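Local atomic coordinates of fructose-bisphosphate aldolase class I (Thermoproteus tenax, PDB entry 1W8S), a protein that belongs to the class I aldolases of the DeoC/LacD family, enzymes built as a TIM barrel. Residues G204-T209 / W235-A240; D212-V217 / R245-L250. The protein carries 2 engineered substitutions. All coordinates share one frame; numbering follows the deposited sequence.

Contact 1: residues G204-T209 / W235-A240. With FBP (1,6-di-O-phosphono-beta-D-fructofuranose), chain O.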
ATOM      1  N   GLY E 204     -19.995  20.974 -17.627  1.00 16.87           N
ATOM      2  CA  GLY E 204     -20.413  19.803 -18.381  1.00 17.15           C
ATOM      3  C   GLY E 204     -20.134  19.899 -19.885  1.00 17.81           C
ATOM      4  O   GLY E 204     -19.594  20.920 -20.361  1.00 17.77           O
ATOM      5  N   PRO E 205     -20.518  18.858 -20.641  1.00 17.25           N
ATOM      6  CA  PRO E 205     -20.388  18.862 -22.101  1.00 17.44           C
ATOM      7  C   PRO E 205     -21.029  20.076 -22.728  1.00 16.98           C
ATOM      8  O   PRO E 205     -22.028  20.572 -22.195  1.00 16.99           O
ATOM      9  CB  PRO E 205     -21.156  17.596 -22.543  1.00 17.81           C
ATOM     10  CG  PRO E 205     -21.042  16.697 -21.407  1.00 18.32           C
ATOM     11  CD  PRO E 205     -21.124  17.605 -20.164  1.00 18.11           C
ATOM     12  N   LYS E 206     -20.458  20.525 -23.845  1.00 16.92           N
ATOM     13  CA  LYS E 206     -20.962  21.647 -24.610  1.00 17.28           C
ATOM     14  C   LYS E 206     -22.435  21.386 -24.916  1.00 17.04           C
ATOM     15  O   LYS E 206     -22.780  20.328 -25.427  1.00 16.44           O
ATOM     16  CB  LYS E 206     -20.163  21.796 -25.919  1.00 17.75           C
ATOM     17  CG  LYS E 206     -20.378  23.120 -26.679  1.00 19.28           C
ATOM     18  CD  LYS E 206     -20.297  22.930 -28.215  1.00 23.34           C
ATOM     19  CE  LYS E 206     -18.879  22.967 -28.746  1.00 24.89           C
ATOM     20  NZ  LYS E 206     -18.828  23.315 -30.219  1.00 27.39           N
ATOM     21  N   THR E 207     -23.293  22.352 -24.593  1.00 16.73           N
ATOM     22  CA  THR E 207     -24.726  22.198 -24.809  1.00 16.59           C
ATOM     23  C   THR E 207     -24.995  22.424 -26.282  1.00 17.40           C
ATOM     24  O   THR E 207     -24.158  22.953 -27.003  1.00 16.85           O
ATOM     25  CB  THR E 207     -25.535  23.210 -23.973  1.00 16.00           C
ATOM     26  OG1 THR E 207     -25.057  24.538 -24.221  1.00 14.94           O
ATOM     27  CG2 THR E 207     -25.306  23.014 -22.502  1.00 15.84           C
ATOM     28  N   LYS E 208     -26.191  22.041 -26.711  1.00 18.54           N
ATOM     29  CA  LYS E 208     -26.593  22.170 -28.106  1.00 19.18           C
ATOM     30  C   LYS E 208     -26.662  23.629 -28.555  1.00 18.89           C
ATOM     31  O   LYS E 208     -26.246  23.971 -29.663  1.00 18.88           O
ATOM     32  CB  LYS E 208     -27.948  21.493 -28.300  1.00 20.05           C
ATOM     33  CG  LYS E 208     -27.919  20.000 -28.006  1.00 22.69           C
ATOM     34  CD  LYS E 208     -29.132  19.515 -27.171  1.00 26.71           C
ATOM     35  CE  LYS E 208     -29.946  18.471 -27.943  1.00 28.60           C
ATOM     36  NZ  LYS E 208     -29.184  17.197 -28.146  1.00 29.40           N
ATOM     37  N   THR E 209     -27.202  24.490 -27.699  1.00 18.66           N
ATOM     38  CA  THR E 209     -27.207  25.925 -27.967  1.00 17.85           C
ATOM     39  C   THR E 209     -26.613  26.671 -26.788  1.00 17.54           C
ATOM     40  O   THR E 209     -26.624  26.190 -25.657  1.00 15.47           O
ATOM     41  CB  THR E 209     -28.630  26.448 -28.186  1.00 18.36           C
ATOM     42  OG1 THR E 209     -29.381  26.291 -26.976  1.00 17.69           O
ATOM     43  CG2 THR E 209     -29.378  25.623 -29.239  1.00 18.16           C
ATOM     44  N   TRP E 235     -14.539  27.292 -23.920  1.00 14.25           N
ATOM     45  CA  TRP E 235     -13.441  27.186 -24.903  1.00 14.05           C
ATOM     46  C   TRP E 235     -13.613  26.183 -26.030  1.00 14.91           C
ATOM     47  O   TRP E 235     -12.808  26.192 -26.965  1.00 14.33           O
ATOM     48  CB  TRP E 235     -12.065  27.059 -24.246  1.00 14.41           C
ATOM     49  CG  TRP E 235     -11.944  26.032 -23.217  1.00 13.60           C
ATOM     50  CD1 TRP E 235     -11.794  26.224 -21.880  1.00 14.35           C
ATOM     51  CD2 TRP E 235     -11.919  24.624 -23.424  1.00 13.60           C
ATOM     52  NE1 TRP E 235     -11.689  25.013 -21.233  1.00 12.42           N
ATOM     53  CE2 TRP E 235     -11.756  24.015 -22.163  1.00 12.22           C
ATOM     54  CE3 TRP E 235     -12.034  23.801 -24.548  1.00 14.29           C
ATOM     55  CZ2 TRP E 235     -11.731  22.645 -21.999  1.00 11.82           C
ATOM     56  CZ3 TRP E 235     -11.963  22.431 -24.370  1.00 12.69           C
ATOM     57  CH2 TRP E 235     -11.838  21.877 -23.122  1.00 13.18           C
ATOM     58  N   GLN E 236     -14.654  25.352 -25.993  1.00 15.97           N
ATOM     59  CA  GLN E 236     -15.003  24.564 -27.191  1.00 17.95           C
ATOM     60  C   GLN E 236     -15.822  25.369 -28.207  1.00 18.16           C
ATOM     61  O   GLN E 236     -16.156  24.835 -29.268  1.00 18.31           O
ATOM     62  CB  GLN E 236     -15.780  23.283 -26.861  1.00 18.21           C
ATOM     63  CG  GLN E 236     -14.928  22.126 -26.398  1.00 21.83           C
ATOM     64  CD  GLN E 236     -15.666  20.776 -26.448  1.00 23.16           C
ATOM     65  OE1 GLN E 236     -16.797  20.649 -25.972  1.00 21.11           O
ATOM     66  NE2 GLN E 236     -15.004  19.773 -27.007  1.00 28.33           N
ATOM     67  N   ARG E 237     -16.168  26.620 -27.879  1.00 18.47           N
ATOM     68  CA  ARG E 237     -16.873  27.508 -28.811  1.00 18.72           C
ATOM     69  C   ARG E 237     -15.910  28.390 -29.592  1.00 19.10           C
ATOM     70  O   ARG E 237     -14.981  28.941 -29.033  1.00 18.49           O
ATOM     71  CB  ARG E 237     -17.867  28.386 -28.064  1.00 18.90           C
ATOM     72  CG  ARG E 237     -18.838  27.583 -27.261  1.00 20.05           C
ATOM     73  CD  ARG E 237     -19.879  28.405 -26.544  1.00 22.15           C
ATOM     74  NE  ARG E 237     -20.827  27.551 -25.815  1.00 23.10           N
ATOM     75  CZ  ARG E 237     -21.743  26.799 -26.399  1.00 23.45           C
ATOM     76  NH1 ARG E 237     -21.861  26.797 -27.714  1.00 23.19           N
ATOM     77  NH2 ARG E 237     -22.554  26.037 -25.664  1.00 23.59           N
ATOM     78  N   ARG E 238     -16.145  28.524 -30.895  1.00 20.04           N
ATOM     79  CA  ARG E 238     -15.334  29.417 -31.722  1.00 20.76           C
ATOM     80  C   ARG E 238     -15.593  30.883 -31.361  1.00 20.10           C
ATOM     81  O   ARG E 238     -14.715  31.727 -31.557  1.00 19.52           O
ATOM     82  CB  ARG E 238     -15.594  29.174 -33.206  1.00 21.93           C
ATOM     83  CG  ARG E 238     -14.877  27.933 -33.762  1.00 25.15           C
ATOM     84  CD  ARG E 238     -15.535  27.389 -35.039  1.00 30.38           C
ATOM     85  NE  ARG E 238     -16.969  27.167 -34.812  1.00 34.85           N
ATOM     86  CZ  ARG E 238     -17.944  27.293 -35.721  1.00 37.07           C
ATOM     87  NH1 ARG E 238     -17.675  27.623 -36.991  1.00 37.17           N
ATOM     88  NH2 ARG E 238     -19.205  27.069 -35.345  1.00 38.28           N
ATOM     89  N   ASP E 239     -16.784  31.163 -30.818  1.00 19.18           N
ATOM     90  CA  ASP E 239     -17.097  32.485 -30.245  1.00 18.66           C
ATOM     91  C   ASP E 239     -16.861  32.504 -28.719  1.00 17.72           C
ATOM     92  O   ASP E 239     -17.663  33.060 -27.953  1.00 16.59           O
ATOM     93  CB  ASP E 239     -18.538  32.929 -30.616  1.00 19.04           C
ATOM     94  CG  ASP E 239     -19.636  32.092 -29.916  1.00 19.43           C
ATOM     95  OD1 ASP E 239     -19.424  30.877 -29.685  1.00 19.07           O
ATOM     96  OD2 ASP E 239     -20.748  32.567 -29.573  1.00 18.79           O
ATOM     97  N   ALA E 240     -15.748  31.902 -28.292  1.00 17.02           N
ATOM     98  CA  ALA E 240     -15.471  31.696 -26.858  1.00 16.35           C
ATOM     99  C   ALA E 240     -15.564  32.996 -26.067  1.00 15.67           C
ATOM    100  O   ALA E 240     -16.261  33.052 -25.063  1.00 15.60           O
ATOM    101  CB  ALA E 240     -14.103  31.056 -26.650  1.00 16.40           C
TER
HETATM  102  P1  FBP O 270     -16.438  21.470 -18.003  1.00 16.68           P
HETATM  103  O1P FBP O 270     -15.825  21.338 -19.342  1.00 16.25           O
HETATM  104  O2P FBP O 270     -17.285  22.760 -17.784  1.00 14.16           O
HETATM  105  O3P FBP O 270     -17.334  20.287 -17.619  1.00 15.13           O
HETATM  106  O1  FBP O 270     -15.230  21.542 -16.966  1.00 15.99           O
HETATM  107  C1  FBP O 270     -15.463  21.547 -15.574  1.00 20.84           C
HETATM  108  C2  FBP O 270     -14.969  20.222 -14.978  1.00 24.86           C
HETATM  109  O2  FBP O 270     -15.270  20.174 -13.565  1.00 26.06           O
HETATM  110  C3  FBP O 270     -13.470  19.965 -15.182  1.00 24.70           C
HETATM  111  O3  FBP O 270     -12.616  20.664 -14.290  1.00 25.41           O
HETATM  112  C4  FBP O 270     -13.415  18.448 -15.006  1.00 26.46           C
HETATM  113  O4  FBP O 270     -12.300  17.810 -15.606  1.00 28.33           O
HETATM  114  C5  FBP O 270     -14.695  18.019 -15.711  1.00 28.64           C
HETATM  115  O5  FBP O 270     -15.630  19.102 -15.570  1.00 27.88           O
HETATM  116  C6  FBP O 270     -15.234  16.730 -15.103  1.00 30.90           C
HETATM  117  O6  FBP O 270     -16.474  16.418 -15.714  1.00 34.26           O
HETATM  118  P2  FBP O 270     -16.715  14.989 -16.434  1.00 35.66           P
HETATM  119  O4P FBP O 270     -17.587  15.259 -17.637  1.00 34.36           O
HETATM  120  O5P FBP O 270     -15.367  14.343 -16.759  1.00 31.87           O
HETATM  121  O6P FBP O 270     -17.581  14.078 -15.544  1.00 29.44           O
HETATM  122  O   HOH W   1     -18.413  18.860 -25.107  1.00 25.37           O
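Lys-206 reaches across to Gln-236 and Arg-237 with nearly its whole side chain. Its CB starts 3.6 Å from Gln-236 OE1. The next carbon lies over one face of the Arg-237 guanidinium, off-centre, near its NH2 side, with CG 3.8 Å from Arg-237 NH2. Bends at chi2 (-146°) and chi3 (-84°) then bring the end of the chain to Gln-236, where CE lies 3.3 Å from Gln-236 O and also touches Gln-236 CB. At the tip, Lys-206 NZ gives a weak hydrogen bond of 3.2 Å to Gln-236 O. Asp-36 adds a long, weak ion pair to the same amine. A water also ties the backbone of Lys-206 to Gln-236: it accepts from Lys-206 N and donates to Gln-236 OE1, 2.6 Å away.

Thr-207 OG1 lies at the edge of the guanidinium, 3.3 Å from Arg-237 NH2. The hydroxyl donates to Thr-209 O at 2.7 Å, from above the carbonyl plane. Arg-237 NE bonds Asn-233 O, and Gln-236 NE2 bonds Asp-33 O.

This is surface packing between two loops of the TIM barrel. One follows strand 199-202 and leads into helix 210-222; the other joins helix 232-235 to helix 240-253.

Contact 2: residues D212-V217 / R245-L250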
ATOM      1  N   ASP E 212     -29.166  27.090 -24.014  1.00 16.47           N
ATOM      2  CA  ASP E 212     -29.387  25.969 -23.114  1.00 15.91           C
ATOM      3  C   ASP E 212     -28.434  26.143 -21.933  1.00 15.68           C
ATOM      4  O   ASP E 212     -28.832  25.961 -20.799  1.00 14.87           O
ATOM      5  CB  ASP E 212     -29.079  24.613 -23.757  1.00 16.34           C
ATOM      6  CG  ASP E 212     -30.083  24.182 -24.801  1.00 17.92           C
ATOM      7  OD1 ASP E 212     -31.258  24.634 -24.790  1.00 23.35           O
ATOM      8  OD2 ASP E 212     -29.767  23.377 -25.704  1.00 19.85           O
ATOM      9  N   PHE E 213     -27.170  26.471 -22.210  1.00 15.32           N
ATOM     10  CA  PHE E 213     -26.200  26.684 -21.133  1.00 14.38           C
ATOM     11  C   PHE E 213     -26.514  27.872 -20.224  1.00 14.59           C
ATOM     12  O   PHE E 213     -26.386  27.781 -19.007  1.00 14.12           O
ATOM     13  CB  PHE E 213     -24.776  26.832 -21.657  1.00 13.83           C
ATOM     14  CG  PHE E 213     -23.765  26.718 -20.572  1.00 12.60           C
ATOM     15  CD1 PHE E 213     -23.657  25.542 -19.845  1.00 13.46           C
ATOM     16  CD2 PHE E 213     -22.958  27.798 -20.222  1.00 12.53           C
ATOM     17  CE1 PHE E 213     -22.731  25.430 -18.788  1.00 14.96           C
ATOM     18  CE2 PHE E 213     -22.021  27.674 -19.158  1.00 10.15           C
ATOM     19  CZ  PHE E 213     -21.930  26.521 -18.456  1.00 13.61           C
ATOM     20  N   LEU E 214     -26.904  28.995 -20.810  1.00 15.44           N
ATOM     21  CA  LEU E 214     -27.237  30.177 -20.022  1.00 15.79           C
ATOM     22  C   LEU E 214     -28.421  29.890 -19.089  1.00 15.92           C
ATOM     23  O   LEU E 214     -28.472  30.398 -17.981  1.00 15.15           O
ATOM     24  CB  LEU E 214     -27.559  31.373 -20.943  1.00 16.47           C
ATOM     25  CG  LEU E 214     -26.366  32.048 -21.624  1.00 17.33           C
ATOM     26  CD1 LEU E 214     -26.830  33.030 -22.701  1.00 18.71           C
ATOM     27  CD2 LEU E 214     -25.469  32.753 -20.604  1.00 17.12           C
ATOM     28  N   LYS E 215     -29.365  29.077 -19.560  1.00 16.41           N
ATOM     29  CA  LYS E 215     -30.546  28.700 -18.785  1.00 17.12           C
ATOM     30  C   LYS E 215     -30.181  27.793 -17.611  1.00 15.87           C
ATOM     31  O   LYS E 215     -30.777  27.889 -16.544  1.00 15.45           O
ATOM     32  CB  LYS E 215     -31.588  28.010 -19.689  1.00 17.72           C
ATOM     33  CG  LYS E 215     -32.372  28.969 -20.585  1.00 21.18           C
ATOM     34  CD  LYS E 215     -33.777  28.449 -20.936  1.00 25.26           C
ATOM     35  CE  LYS E 215     -34.828  28.957 -19.916  1.00 28.10           C
ATOM     36  NZ  LYS E 215     -34.333  28.800 -18.483  1.00 28.24           N
ATOM     37  N   GLN E 216     -29.209  26.903 -17.802  1.00 15.32           N
ATOM     38  CA  GLN E 216     -28.698  26.104 -16.702  1.00 14.71           C
ATOM     39  C   GLN E 216     -27.998  26.993 -15.670  1.00 13.83           C
ATOM     40  O   GLN E 216     -28.222  26.843 -14.479  1.00 12.28           O
ATOM     41  CB  GLN E 216     -27.709  25.037 -17.186  1.00 15.60           C
ATOM     42  CG  GLN E 216     -28.349  23.934 -18.006  1.00 17.96           C
ATOM     43  CD  GLN E 216     -27.334  22.991 -18.656  1.00 20.68           C
ATOM     44  OE1 GLN E 216     -26.154  23.321 -18.787  1.00 22.77           O
ATOM     45  NE2 GLN E 216     -27.800  21.822 -19.067  1.00 21.39           N
ATOM     46  N   VAL E 217     -27.135  27.892 -16.136  1.00 12.96           N
ATOM     47  CA  VAL E 217     -26.437  28.816 -15.255  1.00 13.48           C
ATOM     48  C   VAL E 217     -27.447  29.682 -14.470  1.00 13.67           C
ATOM     49  O   VAL E 217     -27.272  29.925 -13.281  1.00 13.32           O
ATOM     50  CB  VAL E 217     -25.449  29.704 -16.038  1.00 13.19           C
ATOM     51  CG1 VAL E 217     -24.834  30.773 -15.110  1.00 14.76           C
ATOM     52  CG2 VAL E 217     -24.349  28.859 -16.635  1.00 13.98           C
ATOM     53  N   ARG E 245     -18.050  36.541 -22.081  1.00 15.62           N
ATOM     54  CA  ARG E 245     -18.510  37.849 -21.600  1.00 16.11           C
ATOM     55  C   ARG E 245     -20.016  37.843 -21.294  1.00 15.46           C
ATOM     56  O   ARG E 245     -20.449  38.467 -20.338  1.00 15.48           O
ATOM     57  CB  ARG E 245     -18.173  38.942 -22.613  1.00 16.94           C
ATOM     58  CG  ARG E 245     -16.663  39.127 -22.840  1.00 19.69           C
ATOM     59  CD  ARG E 245     -16.214  40.561 -23.016  1.00 23.17           C
ATOM     60  NE  ARG E 245     -15.388  40.782 -24.207  1.00 27.36           N
ATOM     61  CZ  ARG E 245     -14.150  41.312 -24.235  1.00 28.66           C
ATOM     62  NH1 ARG E 245     -13.509  41.670 -23.130  1.00 29.28           N
ATOM     63  NH2 ARG E 245     -13.539  41.481 -25.401  1.00 28.35           N
ATOM     64  N   ALA E 246     -20.808  37.127 -22.089  1.00 14.78           N
ATOM     65  CA  ALA E 246     -22.234  36.965 -21.784  1.00 14.20           C
ATOM     66  C   ALA E 246     -22.439  36.256 -20.437  1.00 13.20           C
ATOM     67  O   ALA E 246     -23.311  36.617 -19.672  1.00 11.83           O
ATOM     68  CB  ALA E 246     -22.945  36.211 -22.898  1.00 14.54           C
ATOM     69  N   LEU E 247     -21.614  35.256 -20.148  1.00 12.77           N
ATOM     70  CA  LEU E 247     -21.673  34.545 -18.874  1.00 13.24           C
ATOM     71  C   LEU E 247     -21.279  35.438 -17.719  1.00 13.23           C
ATOM     72  O   LEU E 247     -21.877  35.361 -16.664  1.00 13.73           O
ATOM     73  CB  LEU E 247     -20.738  33.328 -18.894  1.00 12.92           C
ATOM     74  CG  LEU E 247     -21.249  32.137 -19.690  1.00 14.77           C
ATOM     75  CD1 LEU E 247     -20.122  31.132 -19.969  1.00 16.12           C
ATOM     76  CD2 LEU E 247     -22.375  31.463 -18.951  1.00 14.85           C
ATOM     77  N   ALA E 248     -20.279  36.294 -17.930  1.00 13.62           N
ATOM     78  CA  ALA E 248     -19.855  37.249 -16.920  1.00 14.35           C
ATOM     79  C   ALA E 248     -21.021  38.195 -16.538  1.00 15.30           C
ATOM     80  O   ALA E 248     -21.272  38.413 -15.347  1.00 15.35           O
ATOM     81  CB  ALA E 248     -18.638  38.061 -17.424  1.00 15.05           C
ATOM     82  N   GLU E 249     -21.752  38.716 -17.531  1.00 15.51           N
ATOM     83  CA  GLU E 249     -22.868  39.604 -17.224  1.00 15.73           C
ATOM     84  C   GLU E 249     -24.005  38.873 -16.500  1.00 15.60           C
ATOM     85  O   GLU E 249     -24.639  39.447 -15.617  1.00 15.63           O
ATOM     86  CB  GLU E 249     -23.449  40.280 -18.440  1.00 16.17           C
ATOM     87  CG  GLU E 249     -24.691  41.085 -18.011  1.00 18.55           C
ATOM     88  CD  GLU E 249     -25.012  42.260 -18.863  1.00 20.26           C
ATOM     89  OE1 GLU E 249     -24.628  42.235 -20.060  1.00 19.73           O
ATOM     90  OE2 GLU E 249     -25.675  43.196 -18.312  1.00 21.90           O
ATOM     91  N   LEU E 250     -24.279  37.628 -16.882  1.00 14.69           N
ATOM     92  CA  LEU E 250     -25.308  36.858 -16.196  1.00 14.47           C
ATOM     93  C   LEU E 250     -24.915  36.584 -14.751  1.00 14.07           C
ATOM     94  O   LEU E 250     -25.735  36.727 -13.852  1.00 13.96           O
ATOM     95  CB  LEU E 250     -25.585  35.536 -16.912  1.00 14.48           C
ATOM     96  CG  LEU E 250     -26.623  34.651 -16.225  1.00 15.57           C
ATOM     97  CD1 LEU E 250     -28.018  35.249 -16.298  1.00 18.01           C
ATOM     98  CD2 LEU E 250     -26.616  33.273 -16.864  1.00 16.75           C
TER
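Leu-214, Leu-247, Val-217 and Leu-250 meet in a contact made almost wholly of apolar side chains, with Phe-213 at its inner side. Most of it is methyl against methyl. Leu-247 CD2 is a shared point: it lies 3.7 Å from Leu-214 CD2 and 4.0 Å from Val-217 CG2. Leu-250 CD2 is the second such point. It comes within 3.5 Å of Val-217 CG1 and 3.9 Å of Leu-214 CD2. The Val-217 and Leu-250 side chains lie alongside each other, pointing opposite ways. Val-217 CG1 stands anti to the backbone N (chi1 174°) and meets Leu-250, while the other branch, CG2, serves Leu-247.

The two helices run nearly in the same direction, with an angle of 24° between the segment axes and a closest approach of 10.9 Å. They belong to helix 210-222 and helix 240-253, which pack outside the parallel strands of the TIM barrel. Strand 227-230 lies between them in the chain. Val-217 also touches Ile-228 of that strand, and Phe-213 touches Val-230.

The aromatic part is the ring of Phe-213. It crosses the Leu-247 side chain at about a right angle, and its CE2 is 3.8 Å from Leu-247 CD2. Val-217 CG2 of the same helix sits over one face of the ring, away from its centre. Phe-243, one turn before Leu-247, touches both Phe-213 and Leu-214.

One contact involves the backbone: Leu-250 CD2 packs 3.6 Å from Leu-214 O.

Contact 1 and contact 2 join the same two regions of the chain at successive levels. Residues 204-209 lead into the helix of 212-217, and 235-240 lead into that of 245-250. The centres of the two contacts are about 12 Å apart. Thr-207 bridges them: its OG1 is 3.5 Å from Phe-213 CB, and its CB is 3.8 Å from Asp-212 CB. Thr-209 OG1 caps the helix through Asp-212 N. The bound FBP lies at the contact 1 end. Gly-204 N gives FBP O3P a hydrogen bond of 2.7 Å and FBP O2P a weak one. Lys-177, Lys-179 and Ser-202 also hydrogen-bond to FBP. In contact 2, the side chain of Phe-213 is about 6 Å from the ligand.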